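Local coordinates for protein toll (Drosophila melanogaster, PDB 4LXR) that binds the cleaved, activated cytokine Spätzle at the cell surface and so switches on signalling for dorsal-ventral patterning and antifungal defence, at residues A[161-172]-A[186-195]. Residues are numbered along the deposited sequence; the frame is centred on the assembly and turned at random.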
ATOM      1  N   MET A 161     -21.887  -5.717  42.486  1.00 26.23           N
ATOM      2  CA  MET A 161     -21.176  -4.885  43.442  1.00 17.54           C
ATOM      3  C   MET A 161     -22.142  -4.278  44.435  1.00 19.61           C
ATOM      4  O   MET A 161     -23.011  -3.497  44.043  1.00 24.99           O
ATOM      5  CB  MET A 161     -20.426  -3.766  42.736  1.00 28.54           C
ATOM      6  CG  MET A 161     -19.333  -4.273  41.810  1.00 39.30           C
ATOM      7  SD  MET A 161     -18.861  -3.024  40.608  1.00 41.54           S
ATOM      8  CE  MET A 161     -17.322  -3.686  39.958  1.00 35.63           C
ATOM      9  N   PRO A 162     -21.983  -4.626  45.726  1.00 18.54           N
ATOM     10  CA  PRO A 162     -22.853  -4.016  46.740  1.00 28.88           C
ATOM     11  C   PRO A 162     -22.558  -2.532  46.717  1.00 33.74           C
ATOM     12  O   PRO A 162     -21.413  -2.118  46.454  1.00 26.92           O
ATOM     13  CB  PRO A 162     -22.409  -4.679  48.070  1.00 19.54           C
ATOM     14  CG  PRO A 162     -21.818  -6.004  47.647  1.00 29.84           C
ATOM     15  CD  PRO A 162     -21.136  -5.701  46.279  1.00 23.99           C
ATOM     16  N   SER A 163     -23.607  -1.755  46.923  1.00 27.19           N
ATOM     17  CA  SER A 163     -23.553  -0.301  46.840  1.00 30.92           C
ATOM     18  C   SER A 163     -22.487   0.309  47.742  1.00 23.10           C
ATOM     19  O   SER A 163     -21.997   1.378  47.443  1.00 26.03           O
ATOM     20  CB  SER A 163     -24.919   0.296  47.218  1.00 32.14           C
ATOM     21  OG  SER A 163     -25.895  -0.040  46.247  1.00 47.77           O
ATOM     22  N   HIS A 164     -22.143  -0.358  48.846  1.00 20.45           N
ATOM     23  CA  HIS A 164     -21.273   0.274  49.834  1.00 23.94           C
ATOM     24  C   HIS A 164     -19.799   0.347  49.421  1.00 19.84           C
ATOM     25  O   HIS A 164     -18.996   0.979  50.108  1.00 23.47           O
ATOM     26  CB  HIS A 164     -21.491  -0.276  51.272  1.00 27.21           C
ATOM     27  CG  HIS A 164     -20.950  -1.658  51.522  1.00 25.92           C
ATOM     28  ND1 HIS A 164     -21.750  -2.789  51.512  1.00 28.56           N
ATOM     29  CD2 HIS A 164     -19.711  -2.082  51.875  1.00 29.65           C
ATOM     30  CE1 HIS A 164     -21.019  -3.849  51.814  1.00 27.02           C
ATOM     31  NE2 HIS A 164     -19.775  -3.450  52.035  1.00 20.98           N
ATOM     32  N   LEU A 165     -19.469  -0.247  48.271  1.00 18.42           N
ATOM     33  CA  LEU A 165     -18.118  -0.171  47.723  1.00 19.47           C
ATOM     34  C   LEU A 165     -17.805   1.274  47.424  1.00 25.87           C
ATOM     35  O   LEU A 165     -16.663   1.718  47.594  1.00 22.61           O
ATOM     36  CB  LEU A 165     -17.975  -1.018  46.450  1.00 20.97           C
ATOM     37  CG  LEU A 165     -16.597  -0.995  45.752  1.00 21.43           C
ATOM     38  CD1 LEU A 165     -15.544  -1.895  46.453  1.00 17.74           C
ATOM     39  CD2 LEU A 165     -16.737  -1.396  44.321  1.00 17.34           C
ATOM     40  N   PHE A 166     -18.842   2.013  47.030  1.00 17.61           N
ATOM     41  CA  PHE A 166     -18.705   3.402  46.606  1.00 21.40           C
ATOM     42  C   PHE A 166     -18.806   4.455  47.700  1.00 21.67           C
ATOM     43  O   PHE A 166     -18.710   5.661  47.406  1.00 21.28           O
ATOM     44  CB  PHE A 166     -19.730   3.699  45.497  1.00 25.61           C
ATOM     45  CG  PHE A 166     -19.675   2.706  44.358  1.00 20.21           C
ATOM     46  CD1 PHE A 166     -18.790   2.892  43.306  1.00 20.91           C
ATOM     47  CD2 PHE A 166     -20.480   1.578  44.360  1.00 17.26           C
ATOM     48  CE1 PHE A 166     -18.723   1.977  42.263  1.00 19.25           C
ATOM     49  CE2 PHE A 166     -20.411   0.657  43.327  1.00 29.10           C
ATOM     50  CZ  PHE A 166     -19.526   0.869  42.261  1.00 20.51           C
ATOM     51  N   ASP A 167     -18.970   4.016  48.951  1.00 21.35           N
ATOM     52  CA  ASP A 167     -19.182   4.922  50.099  1.00 19.63           C
ATOM     53  C   ASP A 167     -18.174   6.082  50.176  1.00 22.27           C
ATOM     54  O   ASP A 167     -18.557   7.214  50.420  1.00 21.84           O
ATOM     55  CB  ASP A 167     -19.150   4.136  51.436  1.00 34.49           C
ATOM     56  CG  ASP A 167     -20.534   3.615  51.874  1.00 31.65           C
ATOM     57  OD1 ASP A 167     -21.472   3.643  51.053  1.00 25.37           O
ATOM     58  OD2 ASP A 167     -20.678   3.169  53.043  1.00 28.58           O
ATOM     59  N   ASP A 168     -16.887   5.807  49.962  1.00 23.66           N
ATOM     60  CA  ASP A 168     -15.867   6.841  50.204  1.00 21.41           C
ATOM     61  C   ASP A 168     -15.227   7.417  48.925  1.00 29.30           C
ATOM     62  O   ASP A 168     -14.203   8.116  48.978  1.00 33.15           O
ATOM     63  CB  ASP A 168     -14.797   6.286  51.151  1.00 23.08           C
ATOM     64  CG  ASP A 168     -15.371   5.903  52.518  1.00 28.93           C
ATOM     65  OD1 ASP A 168     -16.266   6.620  53.012  1.00 28.03           O
ATOM     66  OD2 ASP A 168     -14.944   4.883  53.087  1.00 26.40           O
ATOM     67  N   LEU A 169     -15.841   7.145  47.777  1.00 22.99           N
ATOM     68  CA  LEU A 169     -15.233   7.521  46.490  1.00 18.18           C
ATOM     69  C   LEU A 169     -15.722   8.887  46.003  1.00 18.72           C
ATOM     70  O   LEU A 169     -16.207   9.028  44.888  1.00 20.52           O
ATOM     71  CB  LEU A 169     -15.512   6.436  45.457  1.00 17.40           C
ATOM     72  CG  LEU A 169     -15.144   5.040  45.962  1.00 24.12           C
ATOM     73  CD1 LEU A 169     -15.357   3.997  44.878  1.00 20.40           C
ATOM     74  CD2 LEU A 169     -13.714   5.013  46.480  1.00 25.40           C
ATOM     75  N   GLU A 170     -15.614   9.889  46.862  1.00 20.65           N
ATOM     76  CA  GLU A 170     -16.184  11.204  46.580  1.00 21.69           C
ATOM     77  C   GLU A 170     -15.400  11.907  45.477  1.00 27.19           C
ATOM     78  O   GLU A 170     -15.907  12.822  44.830  1.00 24.99           O
ATOM     79  CB  GLU A 170     -16.174  12.074  47.847  1.00 21.41           C
ATOM     80  CG  GLU A 170     -14.765  12.343  48.370  1.00 43.10           C
ATOM     81  CD  GLU A 170     -14.745  12.845  49.812  1.00 49.25           C
ATOM     82  OE1 GLU A 170     -15.690  12.532  50.559  1.00 53.61           O
ATOM     83  OE2 GLU A 170     -13.789  13.551  50.195  1.00 50.20           O
ATOM     84  N   ASN A 171     -14.151  11.505  45.274  1.00 23.25           N
ATOM     85  CA  ASN A 171     -13.381  12.130  44.211  1.00 26.93           C
ATOM     86  C   ASN A 171     -13.399  11.401  42.883  1.00 21.10           C
ATOM     87  O   ASN A 171     -12.820  11.888  41.918  1.00 28.22           O
ATOM     88  CB  ASN A 171     -11.959  12.459  44.664  1.00 29.48           C
ATOM     89  CG  ASN A 171     -11.878  13.844  45.297  1.00 38.50           C
ATOM     90  OD1 ASN A 171     -12.393  14.818  44.738  1.00 39.94           O
ATOM     91  ND2 ASN A 171     -11.270  13.931  46.476  1.00 33.40           N
ATOM     92  N   LEU A 172     -14.084  10.259  42.830  1.00 20.87           N
ATOM     93  CA  LEU A 172     -14.096   9.439  41.615  1.00 19.41           C
ATOM     94  C   LEU A 172     -14.624  10.171  40.371  1.00 21.16           C
ATOM     95  O   LEU A 172     -15.704  10.788  40.385  1.00 18.38           O
ATOM     96  CB  LEU A 172     -14.846   8.116  41.835  1.00 19.52           C
ATOM     97  CG  LEU A 172     -14.250   6.971  40.996  1.00 20.61           C
ATOM     98  CD1 LEU A 172     -12.780   6.766  41.338  1.00 19.95           C
ATOM     99  CD2 LEU A 172     -15.031   5.648  41.166  1.00 17.12           C
ATOM    100  N   PRO A 186     -25.641  -1.229  40.258  1.00 34.18           N
ATOM    101  CA  PRO A 186     -25.769  -1.041  41.710  1.00 33.78           C
ATOM    102  C   PRO A 186     -26.655   0.166  41.997  1.00 35.42           C
ATOM    103  O   PRO A 186     -26.566   1.161  41.289  1.00 38.68           O
ATOM    104  CB  PRO A 186     -24.323  -0.774  42.158  1.00 27.96           C
ATOM    105  CG  PRO A 186     -23.485  -1.403  41.103  1.00 28.39           C
ATOM    106  CD  PRO A 186     -24.241  -1.187  39.812  1.00 29.13           C
ATOM    107  N   ARG A 187     -27.510   0.078  43.007  1.00 40.95           N
ATOM    108  CA  ARG A 187     -28.459   1.145  43.279  1.00 41.83           C
ATOM    109  C   ARG A 187     -27.895   2.213  44.202  1.00 37.82           C
ATOM    110  O   ARG A 187     -27.074   1.921  45.075  1.00 38.54           O
ATOM    111  CB  ARG A 187     -29.742   0.579  43.890  1.00 48.03           C
ATOM    112  CG  ARG A 187     -30.571  -0.253  42.930  1.00 60.54           C
ATOM    113  CD  ARG A 187     -31.035   0.547  41.719  1.00 66.66           C
ATOM    114  NE  ARG A 187     -32.171  -0.106  41.068  1.00 81.65           N
ATOM    115  CZ  ARG A 187     -32.697   0.274  39.908  1.00 87.60           C
ATOM    116  NH1 ARG A 187     -32.187   1.303  39.257  1.00 90.22           N
ATOM    117  NH2 ARG A 187     -33.732  -0.379  39.393  1.00 88.87           N
ATOM    118  N   GLY A 188     -28.368   3.444  44.007  1.00 34.37           N
ATOM    119  CA  GLY A 188     -28.028   4.578  44.852  1.00 31.85           C
ATOM    120  C   GLY A 188     -26.539   4.876  45.011  1.00 33.13           C
ATOM    121  O   GLY A 188     -26.096   5.236  46.099  1.00 45.97           O
ATOM    122  N   ILE A 189     -25.762   4.736  43.945  1.00 25.89           N
ATOM    123  CA  ILE A 189     -24.317   4.953  44.063  1.00 39.32           C
ATOM    124  C   ILE A 189     -23.864   6.340  43.606  1.00 36.10           C
ATOM    125  O   ILE A 189     -22.887   6.886  44.117  1.00 34.94           O
ATOM    126  CB  ILE A 189     -23.503   3.875  43.307  1.00 39.08           C
ATOM    127  CG1 ILE A 189     -23.720   3.986  41.796  1.00 28.68           C
ATOM    128  CG2 ILE A 189     -23.859   2.480  43.821  1.00 41.56           C
ATOM    129  CD1 ILE A 189     -22.957   2.936  41.002  1.00 28.86           C
ATOM    130  N   PHE A 190     -24.589   6.916  42.658  1.00 29.72           N
ATOM    131  CA  PHE A 190     -24.159   8.166  42.037  1.00 30.41           C
ATOM    132  C   PHE A 190     -24.133   9.373  42.986  1.00 33.99           C
ATOM    133  O   PHE A 190     -23.315  10.288  42.828  1.00 29.33           O
ATOM    134  CB  PHE A 190     -25.006   8.438  40.809  1.00 22.27           C
ATOM    135  CG  PHE A 190     -24.817   7.426  39.725  1.00 35.02           C
ATOM    136  CD1 PHE A 190     -23.649   7.408  38.972  1.00 34.25           C
ATOM    137  CD2 PHE A 190     -25.799   6.488  39.459  1.00 31.52           C
ATOM    138  CE1 PHE A 190     -23.477   6.477  37.973  1.00 35.11           C
ATOM    139  CE2 PHE A 190     -25.635   5.552  38.472  1.00 30.06           C
ATOM    140  CZ  PHE A 190     -24.465   5.550  37.717  1.00 32.79           C
ATOM    141  N   GLY A 191     -25.004   9.356  43.988  1.00 29.07           N
ATOM    142  CA  GLY A 191     -24.980  10.378  45.027  1.00 28.47           C
ATOM    143  C   GLY A 191     -23.683  10.333  45.819  1.00 26.33           C
ATOM    144  O   GLY A 191     -23.318  11.295  46.484  1.00 33.40           O
ATOM    145  N   LYS A 192     -22.974   9.210  45.747  1.00 23.74           N
ATOM    146  CA  LYS A 192     -21.698   9.069  46.450  1.00 23.95           C
ATOM    147  C   LYS A 192     -20.537   9.663  45.653  1.00 26.01           C
ATOM    148  O   LYS A 192     -19.495   9.972  46.218  1.00 30.86           O
ATOM    149  CB  LYS A 192     -21.408   7.589  46.731  1.00 27.80           C
ATOM    150  CG  LYS A 192     -22.255   6.992  47.838  1.00 34.77           C
ATOM    151  CD  LYS A 192     -22.009   7.754  49.144  1.00 45.41           C
ATOM    152  CE  LYS A 192     -22.914   7.290  50.287  1.00 44.35           C
ATOM    153  NZ  LYS A 192     -22.467   7.885  51.577  1.00 42.30           N
ATOM    154  N   MET A 193     -20.720   9.788  44.336  1.00 26.10           N
ATOM    155  CA  MET A 193     -19.647  10.204  43.433  1.00 24.51           C
ATOM    156  C   MET A 193     -20.114  11.385  42.585  1.00 21.30           C
ATOM    157  O   MET A 193     -20.370  11.230  41.385  1.00 27.76           O
ATOM    158  CB  MET A 193     -19.219   9.036  42.528  1.00 24.31           C
ATOM    159  CG  MET A 193     -18.799   7.769  43.305  1.00 24.82           C
ATOM    160  SD  MET A 193     -18.504   6.348  42.233  1.00 22.26           S
ATOM    161  CE  MET A 193     -20.191   5.978  41.712  1.00 17.34           C
ATOM    162  N   PRO A 194     -20.228  12.569  43.217  1.00 22.20           N
ATOM    163  CA  PRO A 194     -20.841  13.737  42.571  1.00 27.63           C
ATOM    164  C   PRO A 194     -19.957  14.339  41.470  1.00 33.97           C
ATOM    165  O   PRO A 194     -20.434  15.201  40.745  1.00 32.63           O
ATOM    166  CB  PRO A 194     -21.043  14.726  43.740  1.00 23.17           C
ATOM    167  CG  PRO A 194     -19.966  14.366  44.742  1.00 22.85           C
ATOM    168  CD  PRO A 194     -19.752  12.862  44.591  1.00 21.63           C
ATOM    169  N   LYS A 195     -18.713  13.877  41.338  1.00 30.22           N
ATOM    170  CA  LYS A 195     -17.837  14.321  40.245  1.00 25.99           C
ATOM    171  C   LYS A 195     -17.696  13.278  39.137  1.00 21.42           C
ATOM    172  O   LYS A 195     -16.932  13.489  38.202  1.00 28.72           O
ATOM    173  CB  LYS A 195     -16.425  14.682  40.762  1.00 23.82           C
ATOM    174  CG  LYS A 195     -16.400  15.760  41.853  1.00 32.92           C
ATOM    175  CD  LYS A 195     -15.069  15.784  42.612  1.00 29.66           C
ATOM    176  CE  LYS A 195     -13.922  16.139  41.689  1.00 38.94           C
ATOM    177  NZ  LYS A 195     -12.674  16.510  42.416  1.00 44.27           N
TER
HETATM  178  O   HOH W   1     -27.413  -2.184  44.830  1.00 58.57           O
HETATM  179  O   HOH W   2     -18.557   9.510  49.237  1.00 38.07           O
HETATM  180  O   HOH W   3     -11.596  14.149  41.503  1.00 33.04           O
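On the convex side of the leucine-rich repeat solenoid of the Toll ectodomain, the loop 161-172 stacks on the equivalent loop of the next repeat, 186-195, with Phe-166 facing Ile-189 and Met-193. Phe-166 is an inward-pointing aromatic of the repeat; its CG lies beside the backbone N (chi1 -52°), which turns the ring toward the neighbouring loop. Ile-189 CD1 sits over one face, 4.2 Å from the centroid of the Phe-166 ring, a CH-pi contact, while Leu-165 CD2 of the same loop as the ring lies on the opposite face. Met-193 adds a Met-aromatic contact, its SD oblique to the ring and 3.6 Å from CD1 of Phe-166. A flexible thioether suits this place because it meets two neighbours: chi1 and chi2 set SD against CD2 of Leu-172, and the bend at chi3 (-70°) swings CE back to CD1 of Phe-166. With just an alanine in place of Phe-166, Ile-189 CD1 would probably lose the ring face beneath it and Met-193 its aromatic partner, opening a gap between the loops.

As each turn repeats the one before it, in the manner of LRR proteins, the hydrophobic core continues from coil to coil, and strand 174-176 contributes Ile-175, which touches both Phe-166 and Met-193. Polar links flank this core. The small hydroxyl of Ser-163 gives its proton from OG to Arg-187 O at 2.6 Å, in the carbonyl plane on a lone pair, and a water bridges the same OG to Arg-187 N. Further along, Lys-195 runs beside Asn-171 with a bent chain, its NZ donating to Asn-171 OD1 at 2.9 Å, tilted 24° from the amide carbonyl plane; the ND2 of that amide is held by Arg-147 O, which helps fix its rotation. Between them Lys-192 lays its aliphatic CB 3.4 Å from Phe-166 O, and its NZ lies 4.4 Å from Asp-167 OD1, beyond a salt bridge, where a weak attraction is likely.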